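Long-range contacts in WZI (Escherichia coli, PDB 2YNK), which is an outer-membrane lectin that binds carbohydrate and underpins group 1 capsule assembly, folding as a beta-barrel: residues T29-Q34 / V148-G153; F172-A177 / Y195-S200. All blocks are in the same frame, centred on the assembly; numbering follows the deposited sequence.

Contact 1: residues T29-Q34 / V148-G153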
loop_
_atom_site.group_PDB
_atom_site.type_symbol
_atom_site.label_atom_id
_atom_site.label_comp_id
_atom_site.label_asym_id
_atom_site.label_seq_id
_atom_site.Cartn_x
_atom_site.Cartn_y
_atom_site.Cartn_z
ATOM N N THR A 29 -3.860 6.987 -2.474
ATOM C CA THR A 29 -2.758 7.608 -1.766
ATOM C C THR A 29 -2.910 7.364 -0.274
ATOM O O THR A 29 -3.691 8.043 0.401
ATOM C CB THR A 29 -2.688 9.105 -2.057
ATOM O OG1 THR A 29 -2.267 9.286 -3.408
ATOM C CG2 THR A 29 -1.708 9.794 -1.160
ATOM N N TRP A 30 -2.160 6.373 0.220
ATOM C CA TRP A 30 -2.071 6.085 1.643
ATOM C C TRP A 30 -0.791 6.631 2.206
ATOM O O TRP A 30 0.205 6.706 1.500
ATOM C CB TRP A 30 -2.134 4.595 1.874
ATOM C CG TRP A 30 -3.445 4.006 1.454
ATOM C CD1 TRP A 30 -3.934 3.856 0.166
ATOM C CD2 TRP A 30 -4.497 3.483 2.327
ATOM N NE1 TRP A 30 -5.179 3.288 0.184
ATOM C CE2 TRP A 30 -5.572 3.038 1.448
ATOM C CE3 TRP A 30 -4.644 3.343 3.698
ATOM C CZ2 TRP A 30 -6.733 2.474 1.940
ATOM C CZ3 TRP A 30 -5.820 2.775 4.186
ATOM C CH2 TRP A 30 -6.840 2.351 3.326
ATOM N N PRO A 31 -0.796 7.017 3.490
ATOM C CA PRO A 31 -1.904 6.892 4.424
ATOM C C PRO A 31 -3.029 7.886 4.133
ATOM O O PRO A 31 -2.794 8.934 3.527
ATOM C CB PRO A 31 -1.245 7.191 5.766
ATOM C CG PRO A 31 -0.205 8.173 5.428
ATOM C CD PRO A 31 0.333 7.737 4.095
ATOM N N LEU A 32 -4.244 7.541 4.553
ATOM C CA LEU A 32 -5.415 8.413 4.365
ATOM C C LEU A 32 -5.636 9.280 5.597
ATOM O O LEU A 32 -5.503 8.811 6.722
ATOM C CB LEU A 32 -6.679 7.577 4.137
ATOM C CG LEU A 32 -6.651 6.497 3.058
ATOM C CD1 LEU A 32 -7.855 5.589 3.198
ATOM C CD2 LEU A 32 -6.590 7.123 1.680
ATOM N N SER A 33 -5.995 10.539 5.384
ATOM C CA SER A 33 -6.494 11.399 6.469
ATOM C C SER A 33 -7.872 10.926 6.933
ATOM O O SER A 33 -8.759 10.737 6.127
ATOM C CB SER A 33 -6.589 12.840 5.993
ATOM O OG SER A 33 -5.381 13.243 5.369
ATOM N N GLN A 34 -8.038 10.721 8.231
ATOM C CA GLN A 34 -9.309 10.237 8.774
ATOM C C GLN A 34 -10.419 11.277 8.510
ATOM O O GLN A 34 -11.543 10.933 8.154
ATOM C CB GLN A 34 -9.180 9.951 10.282
ATOM C CG GLN A 34 -10.109 8.862 10.794
ATOM C CD GLN A 34 -10.210 8.819 12.310
ATOM O OE1 GLN A 34 -9.209 8.705 13.015
ATOM N NE2 GLN A 34 -11.436 8.906 12.820
ATOM N N VAL A 148 6.388 5.743 8.820
ATOM C CA VAL A 148 5.034 5.528 8.301
ATOM C C VAL A 148 5.071 4.874 6.922
ATOM O O VAL A 148 5.682 5.420 6.002
ATOM C CB VAL A 148 4.229 6.849 8.197
ATOM C CG1 VAL A 148 2.854 6.589 7.588
ATOM C CG2 VAL A 148 4.115 7.501 9.559
ATOM N N PRO A 149 4.404 3.713 6.768
ATOM C CA PRO A 149 4.269 3.136 5.435
ATOM C C PRO A 149 3.327 3.937 4.547
ATOM O O PRO A 149 2.371 4.581 5.049
ATOM C CB PRO A 149 3.678 1.747 5.709
ATOM C CG PRO A 149 2.966 1.890 7.002
ATOM C CD PRO A 149 3.790 2.858 7.798
ATOM N N GLN A 150 3.591 3.875 3.241
ATOM C CA GLN A 150 2.744 4.526 2.240
ATOM C C GLN A 150 2.194 3.508 1.251
ATOM O O GLN A 150 2.606 2.329 1.244
ATOM C CB GLN A 150 3.542 5.576 1.467
ATOM C CG GLN A 150 3.969 6.790 2.272
ATOM C CD GLN A 150 5.246 7.411 1.734
ATOM O OE1 GLN A 150 6.314 6.779 1.728
ATOM N NE2 GLN A 150 5.151 8.661 1.296
ATOM N N TRP A 151 1.257 3.978 0.427
ATOM C CA TRP A 151 0.863 3.268 -0.782
ATOM C C TRP A 151 0.509 4.252 -1.833
ATOM O O TRP A 151 -0.383 5.080 -1.630
ATOM C CB TRP A 151 -0.312 2.361 -0.523
ATOM C CG TRP A 151 -0.664 1.452 -1.668
ATOM C CD1 TRP A 151 -1.512 1.718 -2.736
ATOM C CD2 TRP A 151 -0.210 0.077 -1.878
ATOM N NE1 TRP A 151 -1.611 0.631 -3.569
ATOM C CE2 TRP A 151 -0.849 -0.387 -3.107
ATOM C CE3 TRP A 151 0.635 -0.786 -1.193
ATOM C CZ2 TRP A 151 -0.638 -1.662 -3.604
ATOM C CZ3 TRP A 151 0.831 -2.073 -1.702
ATOM C CH2 TRP A 151 0.206 -2.496 -2.873
ATOM N N TRP A 152 1.202 4.177 -2.969
ATOM C CA TRP A 152 0.971 5.105 -4.080
ATOM C C TRP A 152 0.378 4.425 -5.291
ATOM O O TRP A 152 1.090 3.781 -6.077
ATOM C CB TRP A 152 2.265 5.808 -4.441
ATOM C CG TRP A 152 2.629 6.913 -3.488
ATOM C CD1 TRP A 152 2.065 7.204 -2.247
ATOM C CD2 TRP A 152 3.692 7.899 -3.655
ATOM N NE1 TRP A 152 2.682 8.278 -1.672
ATOM C CE2 TRP A 152 3.654 8.747 -2.467
ATOM C CE3 TRP A 152 4.637 8.152 -4.632
ATOM C CZ2 TRP A 152 4.519 9.799 -2.297
ATOM C CZ3 TRP A 152 5.507 9.219 -4.455
ATOM C CH2 TRP A 152 5.451 10.022 -3.314
ATOM N N GLY A 153 -0.943 4.566 -5.446
ATOM C CA GLY A 153 -1.630 4.114 -6.644
ATOM C C GLY A 153 -2.814 3.214 -6.379
ATOM O O GLY A 153 -3.070 2.840 -5.242
#
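Trp30 and Trp151 form an antiparallel hydrogen-bonded pair, joining the two very short strands 29-30 and 151-152. Trp30 N gives a nearly straight bond to Trp151 O (2.9 Å). The return bond from Trp151 N to Trp30 O is 3.1 Å, but its donor sits well above the plane of that carbonyl, whose oxygen also accepts from the side-chain amide of Gln196.

The Trp30 side chain can be followed outward from there. Its CB lies 3.7 Å from Trp151 CB, at the root of the pair. With CG beside the backbone N (chi1 -64°), the indole stays near its neighbour only at its base, where CD1 is 4.0 Å from Trp151 CB. The two indoles then diverge, their five-membered rings at 88°, centroids 5.9 Å apart. Further out, NE1 bonds to Leu27 O, and Leu32 CG lies over one face of the ring, 3.7 Å above its plane. Helix 8-19 meets the indole through Arg11.

Next to the ladder, Pro31, which follows a cis peptide bond, sets its CG 4.1 Å from Val148 CG1, the two side chains crossing at about a right angle. This minimal ladder ties the N-terminal segment to the chain between wall strands 141-145 and 170-176, in the buried interior of the barrel: two backbone bonds fix the register, apolar side-chain contacts accompany them, and Leu27 satisfies the ring nitrogen of Trp30.

Contact 2: residues F172-A177 / Y195-S200; sequences FLMQRA and YQISAS. With HEX (hexane), chain S.
The Tyr195 ring is covered on both faces. Over one lies Gln175 CA, 4.3 Å from the ring centroid, a CH-pi contact across the strands; over the opposite face runs the bound hexane, its C2 3.7 Å from Tyr195 CZ. Arg176 CG approaches the ring obliquely, 3.5 Å from Tyr195 CE1, and the hydroxyl is hydrogen-bonded to Gln141. A chi1 of 78°, with CG between the backbone N and the carbonyl carbon, lays this ring across the neighbouring strand. The Phe172 ring has Ala199 O at its edge and meets Phe145 of strand 141-145.

Two amides supply the flat groups of the other side of the sheet. Gln175 and Gln196 run side by side with their planes 18° apart, and Gln196 NE2 donates to Gln175 OE1 at 2.7 Å, on a lone pair of that oxygen. The OE1 of Gln196 accepts in turn from Trp152 and Gln150.

Phe172 with Ala199 and selenomethionine Met174 with Ile197 are antiparallel hydrogen-bonded pairs, the latter exemplified by Met174 N to Ile197 O at 3.0 Å. Met174 CB packs on Ile197 CG1 at 3.5 Å.

Adjacent barrel strands here display, in outline, the alternation expected of a membrane barrel. The Phe172, Met174 and Ile197 side is apolar and borders hydrocarbon, consistent with a lipid-facing surface. The inward face is largely polar but includes Leu173, which packs on Gln196 CG; there Gln175, Gln196 and Ser198 carry hydrogen-bonding groups, and the buried amides find polar partners.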
loop_
_atom_site.group_PDB
_atom_site.type_symbol
_atom_site.label_atom_id
_atom_site.label_comp_id
_atom_site.label_asym_id
_atom_site.label_seq_id
_atom_site.Cartn_x
_atom_site.Cartn_y
_atom_site.Cartn_z
ATOM N N PHE A 172 9.767 12.466 7.279
ATOM C CA PHE A 172 8.694 13.443 7.375
ATOM C C PHE A 172 7.684 13.210 6.258
ATOM O O PHE A 172 8.043 12.777 5.162
ATOM C CB PHE A 172 9.264 14.857 7.290
ATOM C CG PHE A 172 10.122 15.228 8.463
ATOM C CD1 PHE A 172 9.564 15.806 9.592
ATOM C CD2 PHE A 172 11.486 14.977 8.451
ATOM C CE1 PHE A 172 10.343 16.138 10.684
ATOM C CE2 PHE A 172 12.273 15.307 9.540
ATOM C CZ PHE A 172 11.697 15.895 10.655
ATOM N N LEU A 173 6.422 13.491 6.543
ATOM C CA LEU A 173 5.348 13.276 5.581
ATOM C C LEU A 173 4.261 14.350 5.754
ATOM O O LEU A 173 3.952 14.748 6.875
ATOM C CB LEU A 173 4.771 11.867 5.766
ATOM C CG LEU A 173 3.796 11.345 4.711
ATOM C CD1 LEU A 173 3.826 9.826 4.728
ATOM C CD2 LEU A 173 2.377 11.874 4.922
HETATM N N MSE A 174 3.711 14.820 4.639
HETATM C CA MSE A 174 2.751 15.911 4.658
HETATM C C MSE A 174 1.644 15.669 3.676
HETATM O O MSE A 174 1.887 15.165 2.582
HETATM C CB MSE A 174 3.451 17.236 4.389
HETATM C CG MSE A 174 2.901 18.289 5.349
HETATM SE SE MSE A 174 3.695 20.062 5.005
HETATM C CE MSE A 174 2.061 21.147 4.782
ATOM N N GLN A 175 0.426 16.048 4.079
ATOM C CA GLN A 175 -0.821 15.754 3.354
ATOM C C GLN A 175 -1.924 16.764 3.640
ATOM O O GLN A 175 -1.904 17.418 4.674
ATOM C CB GLN A 175 -1.380 14.425 3.830
ATOM C CG GLN A 175 -0.751 13.227 3.198
ATOM C CD GLN A 175 -1.407 11.946 3.633
ATOM O OE1 GLN A 175 -1.003 10.869 3.195
ATOM N NE2 GLN A 175 -2.426 12.046 4.489
ATOM N N ARG A 176 -2.925 16.832 2.767
ATOM C CA ARG A 176 -4.159 17.527 3.124
ATOM C C ARG A 176 -4.914 16.685 4.143
ATOM O O ARG A 176 -4.821 15.460 4.119
ATOM C CB ARG A 176 -5.062 17.749 1.910
ATOM C CG ARG A 176 -4.471 18.626 0.820
ATOM C CD ARG A 176 -5.510 18.898 -0.255
ATOM N NE ARG A 176 -6.422 19.986 0.111
ATOM C CZ ARG A 176 -7.548 20.284 -0.534
ATOM N NH1 ARG A 176 -7.955 19.573 -1.579
ATOM N NH2 ARG A 176 -8.287 21.297 -0.115
ATOM N N ALA A 177 -5.660 17.336 5.033
ATOM C CA ALA A 177 -6.564 16.616 5.938
ATOM C C ALA A 177 -7.858 16.361 5.180
ATOM O O ALA A 177 -8.103 15.244 4.736
ATOM C CB ALA A 177 -6.809 17.401 7.215
ATOM N N TYR A 195 -2.298 16.007 -2.245
ATOM C CA TYR A 195 -0.868 15.914 -2.384
ATOM C C TYR A 195 -0.312 15.076 -1.244
ATOM O O TYR A 195 -0.875 15.022 -0.150
ATOM C CB TYR A 195 -0.229 17.308 -2.399
ATOM C CG TYR A 195 -0.102 17.953 -1.038
ATOM C CD1 TYR A 195 -1.134 18.714 -0.510
ATOM C CD2 TYR A 195 1.055 17.804 -0.278
ATOM C CE1 TYR A 195 -1.024 19.306 0.737
ATOM C CE2 TYR A 195 1.173 18.391 0.971
ATOM C CZ TYR A 195 0.128 19.138 1.478
ATOM O OH TYR A 195 0.244 19.723 2.719
ATOM N N GLN A 196 0.798 14.404 -1.519
ATOM C CA GLN A 196 1.621 13.829 -0.462
ATOM C C GLN A 196 3.068 14.133 -0.776
ATOM O O GLN A 196 3.531 13.900 -1.892
ATOM C CB GLN A 196 1.407 12.320 -0.343
ATOM C CG GLN A 196 1.923 11.743 0.966
ATOM C CD GLN A 196 1.840 10.238 1.004
ATOM O OE1 GLN A 196 2.780 9.541 0.608
ATOM N NE2 GLN A 196 0.712 9.723 1.460
ATOM N N ILE A 197 3.781 14.681 0.195
ATOM C CA ILE A 197 5.216 14.883 0.044
ATOM C C ILE A 197 5.880 14.117 1.164
ATOM O O ILE A 197 5.339 14.058 2.267
ATOM C CB ILE A 197 5.607 16.378 0.060
ATOM C CG1 ILE A 197 5.281 17.031 1.404
ATOM C CG2 ILE A 197 4.886 17.124 -1.058
ATOM C CD1 ILE A 197 5.472 18.535 1.404
ATOM N N SER A 198 7.023 13.494 0.875
ATOM C CA SER A 198 7.812 12.827 1.924
ATOM C C SER A 198 9.314 12.908 1.692
ATOM O O SER A 198 9.792 12.825 0.547
ATOM C CB SER A 198 7.386 11.361 2.100
ATOM O OG SER A 198 7.579 10.603 0.919
ATOM N N ALA A 199 10.040 13.093 2.795
ATOM C CA ALA A 199 11.508 12.994 2.815
ATOM C C ALA A 199 11.909 11.966 3.874
ATOM O O ALA A 199 11.551 12.105 5.040
ATOM C CB ALA A 199 12.139 14.345 3.100
ATOM N N SER A 200 12.634 10.932 3.443
ATOM C CA SER A 200 12.948 9.756 4.266
ATOM C C SER A 200 14.424 9.346 4.144
ATOM O O SER A 200 15.119 9.735 3.207
ATOM C CB SER A 200 12.071 8.575 3.839
ATOM O OG SER A 200 10.687 8.830 4.039
HETATM C C1 HEX S . 2.497 21.885 -0.678
HETATM C C2 HEX S . 1.515 22.413 0.356
HETATM C C3 HEX S . 0.158 22.790 -0.252
HETATM C C4 HEX S . -0.550 23.820 0.629
HETATM C C5 HEX S . -1.866 24.330 0.040
HETATM C C6 HEX S . -2.377 25.515 0.840
#

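Overall arrangement
Contact 2 belongs to the wall of the barrel and contact 1 to the material filling its interior, their centres about 15 Å and 7 Å from the centre of the chain and about 9 Å from each other. Two probable hydrogen bonds tie plug to wall: Trp152 NE1 to Gln196 OE1 and Ser33 OG to Arg176 O, each 2.6 Å. Strand 151-152 is the strand before wall strand 170-176, so the chain turns inward, pairs with the N-terminal region, and then rejoins the barrel. The bound alkanes are consistent with an outer, membrane-facing side: the Phe172 side chain is about 5 Å from a dodecane, whereas the Trp152 side chain remains about 8 Å from a hexane.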